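Local coordinates for purine nucleoside phosphorylase (Caulobacter vibrioides, PDB 1XFJ), which is a member of the YfiH/LACC1 family that probably phosphorolyses inosine and methylthioadenosine, deaminates adenosine and binds metal, at residues 9-14 and 160-165; 22-27 and 114-119; 171-176 and 195-200. One frame throughout, in Å; residues are numbered along the deposited sequence.

Contact 1: residues 9-14 and 160-165; sequences VQSPLL and TGVVGP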
loop_
_atom_site.group_PDB
_atom_site.type_symbol
_atom_site.label_atom_id
_atom_site.label_comp_id
_atom_site.label_asym_id
_atom_site.label_seq_id
_atom_site.Cartn_x
_atom_site.Cartn_y
_atom_site.Cartn_z
ATOM N N VAL A 9 3.334 -7.686 -9.261
ATOM C CA VAL A 9 3.402 -8.716 -8.244
ATOM C C VAL A 9 1.935 -8.973 -7.948
ATOM O O VAL A 9 1.193 -8.053 -7.612
ATOM C CB VAL A 9 4.088 -8.231 -6.952
ATOM C CG1 VAL A 9 3.917 -9.273 -5.858
ATOM C CG2 VAL A 9 5.567 -7.980 -7.211
ATOM N N GLN A 10 1.502 -10.213 -8.109
ATOM C CA GLN A 10 0.115 -10.539 -7.831
ATOM C C GLN A 10 0.036 -11.623 -6.782
ATOM O O GLN A 10 0.969 -12.409 -6.617
ATOM C CB GLN A 10 -0.593 -10.986 -9.103
ATOM C CG GLN A 10 -0.865 -9.856 -10.070
ATOM C CD GLN A 10 -1.661 -10.318 -11.262
ATOM O OE1 GLN A 10 -1.222 -11.190 -12.012
ATOM N NE2 GLN A 10 -2.842 -9.744 -11.445
ATOM N N SER A 11 -1.087 -11.648 -6.073
ATOM C CA SER A 11 -1.325 -12.618 -5.015
ATOM C C SER A 11 -2.319 -13.698 -5.419
ATOM O O SER A 11 -3.347 -13.414 -6.037
ATOM C CB SER A 11 -1.858 -11.910 -3.770
ATOM O OG SER A 11 -2.407 -12.849 -2.863
ATOM N N PRO A 12 -2.021 -14.961 -5.076
ATOM C CA PRO A 12 -2.923 -16.063 -5.415
ATOM C C PRO A 12 -4.288 -15.873 -4.756
ATOM O O PRO A 12 -5.303 -16.363 -5.252
ATOM C CB PRO A 12 -2.185 -17.287 -4.875
ATOM C CG PRO A 12 -0.758 -16.918 -5.069
ATOM C CD PRO A 12 -0.723 -15.475 -4.601
ATOM N N LEU A 13 -4.309 -15.149 -3.639
ATOM C CA LEU A 13 -5.550 -14.904 -2.914
ATOM C C LEU A 13 -6.495 -13.940 -3.611
ATOM O O LEU A 13 -7.674 -13.869 -3.264
ATOM C CB LEU A 13 -5.255 -14.381 -1.508
ATOM C CG LEU A 13 -4.893 -15.432 -0.459
ATOM C CD1 LEU A 13 -3.726 -16.250 -0.952
ATOM C CD2 LEU A 13 -4.575 -14.760 0.865
ATOM N N LEU A 14 -5.987 -13.201 -4.593
ATOM C CA LEU A 14 -6.818 -12.237 -5.307
ATOM C C LEU A 14 -6.937 -12.526 -6.801
ATOM O O LEU A 14 -7.934 -12.175 -7.426
ATOM C CB LEU A 14 -6.254 -10.824 -5.120
ATOM C CG LEU A 14 -6.148 -10.298 -3.685
ATOM C CD1 LEU A 14 -5.371 -8.985 -3.666
ATOM C CD2 LEU A 14 -7.539 -10.105 -3.107
ATOM N N THR A 160 -11.021 -10.555 1.977
ATOM C CA THR A 160 -9.683 -11.088 1.746
ATOM C C THR A 160 -8.780 -9.855 1.729
ATOM O O THR A 160 -9.109 -8.844 1.097
ATOM C CB THR A 160 -9.574 -11.828 0.389
ATOM O OG1 THR A 160 -10.321 -13.049 0.449
ATOM C CG2 THR A 160 -8.119 -12.158 0.066
ATOM N N GLY A 161 -7.662 -9.931 2.442
ATOM C CA GLY A 161 -6.741 -8.809 2.499
ATOM C C GLY A 161 -5.312 -9.256 2.274
ATOM O O GLY A 161 -4.843 -10.205 2.903
ATOM N N VAL A 162 -4.616 -8.571 1.375
ATOM C CA VAL A 162 -3.241 -8.922 1.057
ATOM C C VAL A 162 -2.289 -7.751 1.219
ATOM O O VAL A 162 -2.564 -6.643 0.753
ATOM C CB VAL A 162 -3.127 -9.437 -0.394
ATOM C CG1 VAL A 162 -1.674 -9.741 -0.732
ATOM C CG2 VAL A 162 -3.993 -10.671 -0.570
ATOM N N VAL A 163 -1.167 -8.008 1.881
ATOM C CA VAL A 163 -0.147 -6.988 2.094
ATOM C C VAL A 163 0.845 -7.106 0.942
ATOM O O VAL A 163 1.309 -8.198 0.630
ATOM C CB VAL A 163 0.581 -7.215 3.436
ATOM C CG1 VAL A 163 1.563 -6.082 3.699
ATOM C CG2 VAL A 163 -0.442 -7.304 4.563
ATOM N N GLY A 164 1.172 -5.982 0.309
ATOM C CA GLY A 164 2.089 -6.026 -0.815
ATOM C C GLY A 164 3.546 -5.802 -0.468
ATOM O O GLY A 164 3.943 -5.919 0.696
ATOM N N PRO A 165 4.377 -5.488 -1.473
ATOM C CA PRO A 165 5.802 -5.250 -1.241
ATOM C C PRO A 165 5.957 -4.108 -0.244
ATOM O O PRO A 165 5.232 -3.120 -0.307
ATOM C CB PRO A 165 6.323 -4.871 -2.628
ATOM C CG PRO A 165 5.371 -5.570 -3.564
ATOM C CD PRO A 165 4.039 -5.320 -2.897
HETATM O O HOH W 1 -9.419 -14.779 -1.316
#
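V162 meets S11, L13 and L14 with its methyl groups, and this is the tightly packed part of the contact. Its CG2 lies beside the backbone N, anti to the carbonyl carbon, where three residues reach it: V162 CG2 is 3.5 Å from S11 OG, 3.8 Å from L14 CD1 and 4.0 Å from L13 CB. Within these two segments the other branch, V162 CG1, anti to the backbone N (chi1 177°), meets S11, 3.7 Å from S11 CB; F24 of strand 20-25 also touches V162. L14 runs past V162 in the opposite sense and divides its fork, CD1 against V162 and CD2 3.8 Å from T160 CG2. S11 OG, although pressed on a methyl group, is buried with its polar needs met: it receives L13 N at 3.1 Å, with an N-H...O angle of 143°, and also hydrogen-bonds E223 OE1 on the neighbouring strand 221-224. The bond from L13 N is an N-cap interaction. S11 and the short helix 12-15 pack on the face of strand 160-163, which pairs in its sheet with strands 115-121 and 221-224, while V9, from end strand 8-9 of the other sheet, faces P165 just beyond that strand. No hydrogen bond runs directly between 9-14 and 160-165, and the two layers meet here mainly through side chains, with one water bridge. The packing loosens at V9, whose CG2 comes only to 4.4 Å from P165 CG, near a bound acetate ion and with F24 touching both residues. The solvent side is the other end, where L13 is partly exposed and a water spans the segments, donating to L13 O at 2.8 Å and hydrogen-bonding T160 OG1.

Contact 2: residues 22-27 and 114-119; sequences HAFFTR and CAPVLL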
loop_
_atom_site.group_PDB
_atom_site.type_symbol
_atom_site.label_atom_id
_atom_site.label_comp_id
_atom_site.label_asym_id
_atom_site.label_seq_id
_atom_site.Cartn_x
_atom_site.Cartn_y
_atom_site.Cartn_z
ATOM N N HIS A 22 -6.269 -6.722 -9.714
ATOM C CA HIS A 22 -5.401 -6.138 -8.698
ATOM C C HIS A 22 -3.955 -6.226 -9.143
ATOM O O HIS A 22 -3.617 -7.003 -10.034
ATOM C CB HIS A 22 -5.517 -6.922 -7.397
ATOM C CG HIS A 22 -4.741 -8.201 -7.409
ATOM N ND1 HIS A 22 -3.568 -8.367 -6.703
ATOM C CD2 HIS A 22 -4.939 -9.356 -8.087
ATOM C CE1 HIS A 22 -3.077 -9.569 -6.946
ATOM N NE2 HIS A 22 -3.889 -10.189 -7.784
ATOM N N ALA A 23 -3.099 -5.453 -8.486
ATOM C CA ALA A 23 -1.685 -5.476 -8.804
ATOM C C ALA A 23 -0.861 -4.613 -7.873
ATOM O O ALA A 23 -1.280 -3.528 -7.474
ATOM C CB ALA A 23 -1.459 -5.024 -10.240
ATOM N N PHE A 24 0.305 -5.134 -7.511
ATOM C CA PHE A 24 1.267 -4.412 -6.692
ATOM C C PHE A 24 2.330 -4.124 -7.748
ATOM O O PHE A 24 3.049 -5.024 -8.177
ATOM C CB PHE A 24 1.832 -5.316 -5.592
ATOM C CG PHE A 24 0.819 -5.717 -4.556
ATOM C CD1 PHE A 24 0.385 -4.805 -3.597
ATOM C CD2 PHE A 24 0.283 -7.002 -4.549
ATOM C CE1 PHE A 24 -0.571 -5.170 -2.640
ATOM C CE2 PHE A 24 -0.670 -7.377 -3.602
ATOM C CZ PHE A 24 -1.098 -6.459 -2.644
ATOM N N PHE A 25 2.409 -2.875 -8.190
ATOM C CA PHE A 25 3.364 -2.524 -9.227
ATOM C C PHE A 25 4.799 -2.410 -8.744
ATOM O O PHE A 25 5.064 -2.282 -7.544
ATOM C CB PHE A 25 2.917 -1.231 -9.914
ATOM C CG PHE A 25 1.657 -1.395 -10.713
ATOM C CD1 PHE A 25 1.707 -1.933 -11.995
ATOM C CD2 PHE A 25 0.416 -1.102 -10.151
ATOM C CE1 PHE A 25 0.536 -2.185 -12.710
ATOM C CE2 PHE A 25 -0.763 -1.350 -10.854
ATOM C CZ PHE A 25 -0.703 -1.895 -12.139
ATOM N N THR A 26 5.724 -2.483 -9.697
ATOM C CA THR A 26 7.143 -2.375 -9.405
ATOM C C THR A 26 7.630 -1.027 -9.927
ATOM O O THR A 26 6.828 -0.180 -10.337
ATOM C CB THR A 26 7.960 -3.504 -10.084
ATOM O OG1 THR A 26 8.015 -3.278 -11.499
ATOM C CG2 THR A 26 7.318 -4.863 -9.818
ATOM N N ARG A 27 8.942 -0.829 -9.912
ATOM C CA ARG A 27 9.527 0.417 -10.385
ATOM C C ARG A 27 9.722 0.375 -11.900
ATOM O O ARG A 27 10.027 1.389 -12.520
ATOM C CB ARG A 27 10.882 0.649 -9.708
ATOM C CG ARG A 27 11.952 -0.346 -10.128
ATOM C CD ARG A 27 13.267 -0.056 -9.431
ATOM N NE ARG A 27 13.728 1.305 -9.691
ATOM C CZ ARG A 27 14.717 1.892 -9.026
ATOM N NH1 ARG A 27 15.349 1.233 -8.064
ATOM N NH2 ARG A 27 15.068 3.140 -9.314
ATOM N N CYS A 114 6.485 1.578 3.031
ATOM C CA CYS A 114 5.281 1.373 3.819
ATOM C C CYS A 114 4.482 0.250 3.179
ATOM O O CYS A 114 4.676 -0.066 2.008
ATOM C CB CYS A 114 4.473 2.668 3.909
ATOM S SG CYS A 114 5.327 3.884 4.940
ATOM N N ALA A 115 3.586 -0.357 3.946
ATOM C CA ALA A 115 2.819 -1.491 3.447
ATOM C C ALA A 115 1.495 -1.194 2.767
ATOM O O ALA A 115 0.574 -0.651 3.383
ATOM C CB ALA A 115 2.591 -2.481 4.582
ATOM N N PRO A 116 1.381 -1.538 1.472
ATOM C CA PRO A 116 0.121 -1.292 0.772
ATOM C C PRO A 116 -0.762 -2.506 1.052
ATOM O O PRO A 116 -0.263 -3.628 1.151
ATOM C CB PRO A 116 0.551 -1.210 -0.689
ATOM C CG PRO A 116 1.659 -2.214 -0.756
ATOM C CD PRO A 116 2.438 -1.960 0.532
ATOM N N VAL A 117 -2.060 -2.288 1.199
ATOM C CA VAL A 117 -2.970 -3.392 1.465
ATOM C C VAL A 117 -4.154 -3.347 0.516
ATOM O O VAL A 117 -4.816 -2.322 0.385
ATOM C CB VAL A 117 -3.502 -3.355 2.917
ATOM C CG1 VAL A 117 -4.315 -4.610 3.204
ATOM C CG2 VAL A 117 -2.342 -3.235 3.895
ATOM N N LEU A 118 -4.408 -4.468 -0.151
ATOM C CA LEU A 118 -5.531 -4.563 -1.072
ATOM C C LEU A 118 -6.546 -5.504 -0.435
ATOM O O LEU A 118 -6.200 -6.614 -0.021
ATOM C CB LEU A 118 -5.065 -5.111 -2.421
ATOM C CG LEU A 118 -3.994 -4.269 -3.123
ATOM C CD1 LEU A 118 -3.627 -4.912 -4.457
ATOM C CD2 LEU A 118 -4.509 -2.853 -3.335
ATOM N N LEU A 119 -7.791 -5.049 -0.345
ATOM C CA LEU A 119 -8.848 -5.844 0.263
ATOM C C LEU A 119 -10.051 -5.960 -0.651
ATOM O O LEU A 119 -10.277 -5.107 -1.508
ATOM C CB LEU A 119 -9.308 -5.214 1.579
ATOM C CG LEU A 119 -8.257 -4.902 2.639
ATOM C CD1 LEU A 119 -7.725 -3.496 2.419
ATOM C CD2 LEU A 119 -8.889 -5.006 4.024
#
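F24 lays its ring over the end of L118, the two side chains coming from opposite directions. L118 CD1 sits 3.8 Å from the centroid of the F24 ring and 25° off its normal, a CH-pi contact over the face. The methyl is offset toward the rim: L118 CD1 is 3.5 Å from F24 CZ, and L118 CG follows at 3.6 Å from F24 CE1. The F24 ring reaches L118 because its CG lies anti to the carbonyl carbon (chi1 -67°), which carries its far end across to the other strand although its CB points neither toward that strand nor away from it. P116 meets the same ring at a slant, neither over the face nor at the edge, with P116 CG 4.1 Å from F24 CD1. H22 is turned differently. Its side chain crosses that of L118 at about a right angle, and L118 CD1 lies near the imidazole plane, at the ring edge, 4.1 Å from H22 ND1; the stem touches too, H22 CB being 4.0 Å from L118 CD1. One leucine methyl therefore serves a ring face and a ring edge. The strands run antiparallel, at 172°, but their axes stay 8.9 Å apart: they belong to two facing sheets, the beta-beta core of an alpha-beta-beta-alpha arrangement. I257 on strand 253-259 touches both H22 and L118. With every touching residue buried and no hydrogen bond between them, attraction between these two segments probably comes mostly from dispersion, the CH-pi contact included, and from burial of apolar surface.

Contact 3: residues 171-176 and 195-200; sequences SYEVGL and PGASED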
loop_
_atom_site.group_PDB
_atom_site.type_symbol
_atom_site.label_atom_id
_atom_site.label_comp_id
_atom_site.label_asym_id
_atom_site.label_seq_id
_atom_site.Cartn_x
_atom_site.Cartn_y
_atom_site.Cartn_z
ATOM N N SER A 171 15.099 -5.710 6.960
ATOM C CA SER A 171 15.510 -4.384 6.509
ATOM C C SER A 171 15.049 -3.192 7.344
ATOM O O SER A 171 15.674 -2.130 7.306
ATOM C CB SER A 171 15.022 -4.173 5.071
ATOM O OG SER A 171 15.609 -5.105 4.177
ATOM N N TYR A 172 13.964 -3.363 8.090
ATOM C CA TYR A 172 13.393 -2.267 8.870
ATOM C C TYR A 172 14.004 -2.031 10.254
ATOM O O TYR A 172 13.492 -2.518 11.261
ATOM C CB TYR A 172 11.882 -2.488 9.003
ATOM C CG TYR A 172 11.071 -1.231 9.256
ATOM C CD1 TYR A 172 11.692 0.005 9.433
ATOM C CD2 TYR A 172 9.679 -1.287 9.339
ATOM C CE1 TYR A 172 10.948 1.154 9.690
ATOM C CE2 TYR A 172 8.926 -0.144 9.594
ATOM C CZ TYR A 172 9.567 1.069 9.772
ATOM O OH TYR A 172 8.833 2.192 10.054
ATOM N N GLU A 173 15.089 -1.263 10.299
ATOM C CA GLU A 173 15.749 -0.957 11.565
ATOM C C GLU A 173 15.060 0.222 12.248
ATOM O O GLU A 173 14.738 1.220 11.598
ATOM C CB GLU A 173 17.221 -0.612 11.326
ATOM C CG GLU A 173 17.983 -0.305 12.607
ATOM C CD GLU A 173 19.430 0.057 12.356
ATOM O OE1 GLU A 173 19.701 1.210 11.959
ATOM O OE2 GLU A 173 20.298 -0.820 12.549
ATOM N N VAL A 174 14.833 0.106 13.554
ATOM C CA VAL A 174 14.190 1.177 14.311
ATOM C C VAL A 174 14.857 1.376 15.670
ATOM O O VAL A 174 15.634 0.527 16.120
ATOM C CB VAL A 174 12.684 0.891 14.526
ATOM C CG1 VAL A 174 12.000 0.681 13.182
ATOM C CG2 VAL A 174 12.502 -0.326 15.414
ATOM N N GLY A 175 14.552 2.501 16.314
ATOM C CA GLY A 175 15.127 2.800 17.615
ATOM C C GLY A 175 14.242 2.394 18.781
ATOM O O GLY A 175 13.160 1.839 18.584
ATOM N N LEU A 176 14.697 2.684 19.998
ATOM C CA LEU A 176 13.960 2.325 21.205
ATOM C C LEU A 176 12.689 3.136 21.454
ATOM O O LEU A 176 11.753 2.647 22.084
ATOM C CB LEU A 176 14.883 2.419 22.424
ATOM C CG LEU A 176 16.092 1.476 22.427
ATOM C CD1 LEU A 176 16.945 1.743 23.656
ATOM C CD2 LEU A 176 15.624 0.027 22.414
ATOM N N PRO A 195 15.910 -8.792 17.390
ATOM C CA PRO A 195 17.201 -8.225 17.788
ATOM C C PRO A 195 17.798 -7.388 16.659
ATOM O O PRO A 195 17.783 -7.802 15.499
ATOM C CB PRO A 195 18.032 -9.466 18.101
ATOM C CG PRO A 195 17.001 -10.412 18.643
ATOM C CD PRO A 195 15.875 -10.241 17.647
ATOM N N GLY A 196 18.319 -6.214 17.005
ATOM C CA GLY A 196 18.896 -5.334 16.004
ATOM C C GLY A 196 20.412 -5.305 16.000
ATOM O O GLY A 196 21.065 -6.125 16.646
ATOM N N ALA A 197 20.969 -4.344 15.269
ATOM C CA ALA A 197 22.413 -4.187 15.152
ATOM C C ALA A 197 23.071 -3.918 16.499
ATOM O O ALA A 197 24.277 -4.111 16.655
ATOM C CB ALA A 197 22.731 -3.056 14.183
ATOM N N SER A 198 22.279 -3.465 17.465
ATOM C CA SER A 198 22.782 -3.183 18.806
ATOM C C SER A 198 21.609 -3.131 19.774
ATOM O O SER A 198 20.454 -3.170 19.354
ATOM C CB SER A 198 23.514 -1.843 18.839
ATOM O OG SER A 198 22.590 -0.770 18.808
ATOM N N GLU A 199 21.906 -3.033 21.067
ATOM C CA GLU A 199 20.862 -2.973 22.084
ATOM C C GLU A 199 19.995 -1.734 21.905
ATOM O O GLU A 199 18.861 -1.690 22.385
ATOM C CB GLU A 199 21.475 -2.960 23.487
ATOM C CG GLU A 199 22.146 -4.260 23.909
ATOM C CD GLU A 199 21.216 -5.457 23.832
ATOM O OE1 GLU A 199 20.001 -5.294 24.075
ATOM O OE2 GLU A 199 21.703 -6.569 23.539
ATOM N N ASP A 200 20.530 -0.725 21.219
ATOM C CA ASP A 200 19.781 0.507 20.988
ATOM C C ASP A 200 18.909 0.418 19.746
ATOM O O ASP A 200 18.194 1.362 19.418
ATOM C CB ASP A 200 20.719 1.711 20.845
ATOM C CG ASP A 200 21.339 2.134 22.160
ATOM O OD1 ASP A 200 20.742 1.860 23.224
ATOM O OD2 ASP A 200 22.420 2.760 22.126
HETATM O O HOH W 2 19.208 -3.062 13.648
HETATM O O HOH W 3 17.340 3.985 19.983
#
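L176 reaches segment 195-200 with the outer half of its side chain. CB leads toward that segment, and CG, set anti to the carbonyl carbon (chi1 -62°), comes to 3.7 Å from D200 O. Beyond it the branches part: L176 CD1 approaches the carboxylate, 3.8 Å from D200 OD1, while L176 CD2 turns to the preceding peptide, 3.7 Å from E199 O. The leucine thus rests against oxygen atoms at van der Waals distance, its side chain crossing that of D200 at a slant. Its backbone makes the polar link. A water accepts from L176 N at 2.9 Å and donates to D200 O. G175 occupies the N-cap position of helix 176-185, so this bridge joins the first turn of the helix to the loop after strand 193-195. That loop leads on to strand 201-204 of the same small antiparallel sheet, in which 201-204 is the middle strand and 173-175 an outer one. S198 shapes the loop by an ST turn, its OG accepting from D200 N. Across from E173 the contact is again part van der Waals and part water-mediated: the glutamate chain is extended to its carboxylate, and E173 OE2 touches A197 CB at 3.7 Å while receiving a hydrogen bond from a second water, which in turn accepts from A197 N at 2.7 Å. K201 and F203 of the middle strand also touch the side chain of E173.

Overall arrangement
Contacts 1 and 2 are two parts of one buried interface between the main sheets, their centres 8 Å apart, with contact 2 nested along the chain inside the loop closed by contact 1. Strands 160-163 and 115-121 are neighbours, joined by V162 N to L118 O and G164 N to P116 O, both 2.9 Å and probable hydrogen bonds. Contact 3 lies apart at the surface, 28 Å from contact 1 and 26 Å from contact 2 between centres, although strand 173-175 is the next strand after 160-163. Its nearest atoms are about 6 Å from contact 2. Beside contact 1, about 4 Å from the V9 side chain, an acetate probably from the crystallisation liquor may mark a pocket.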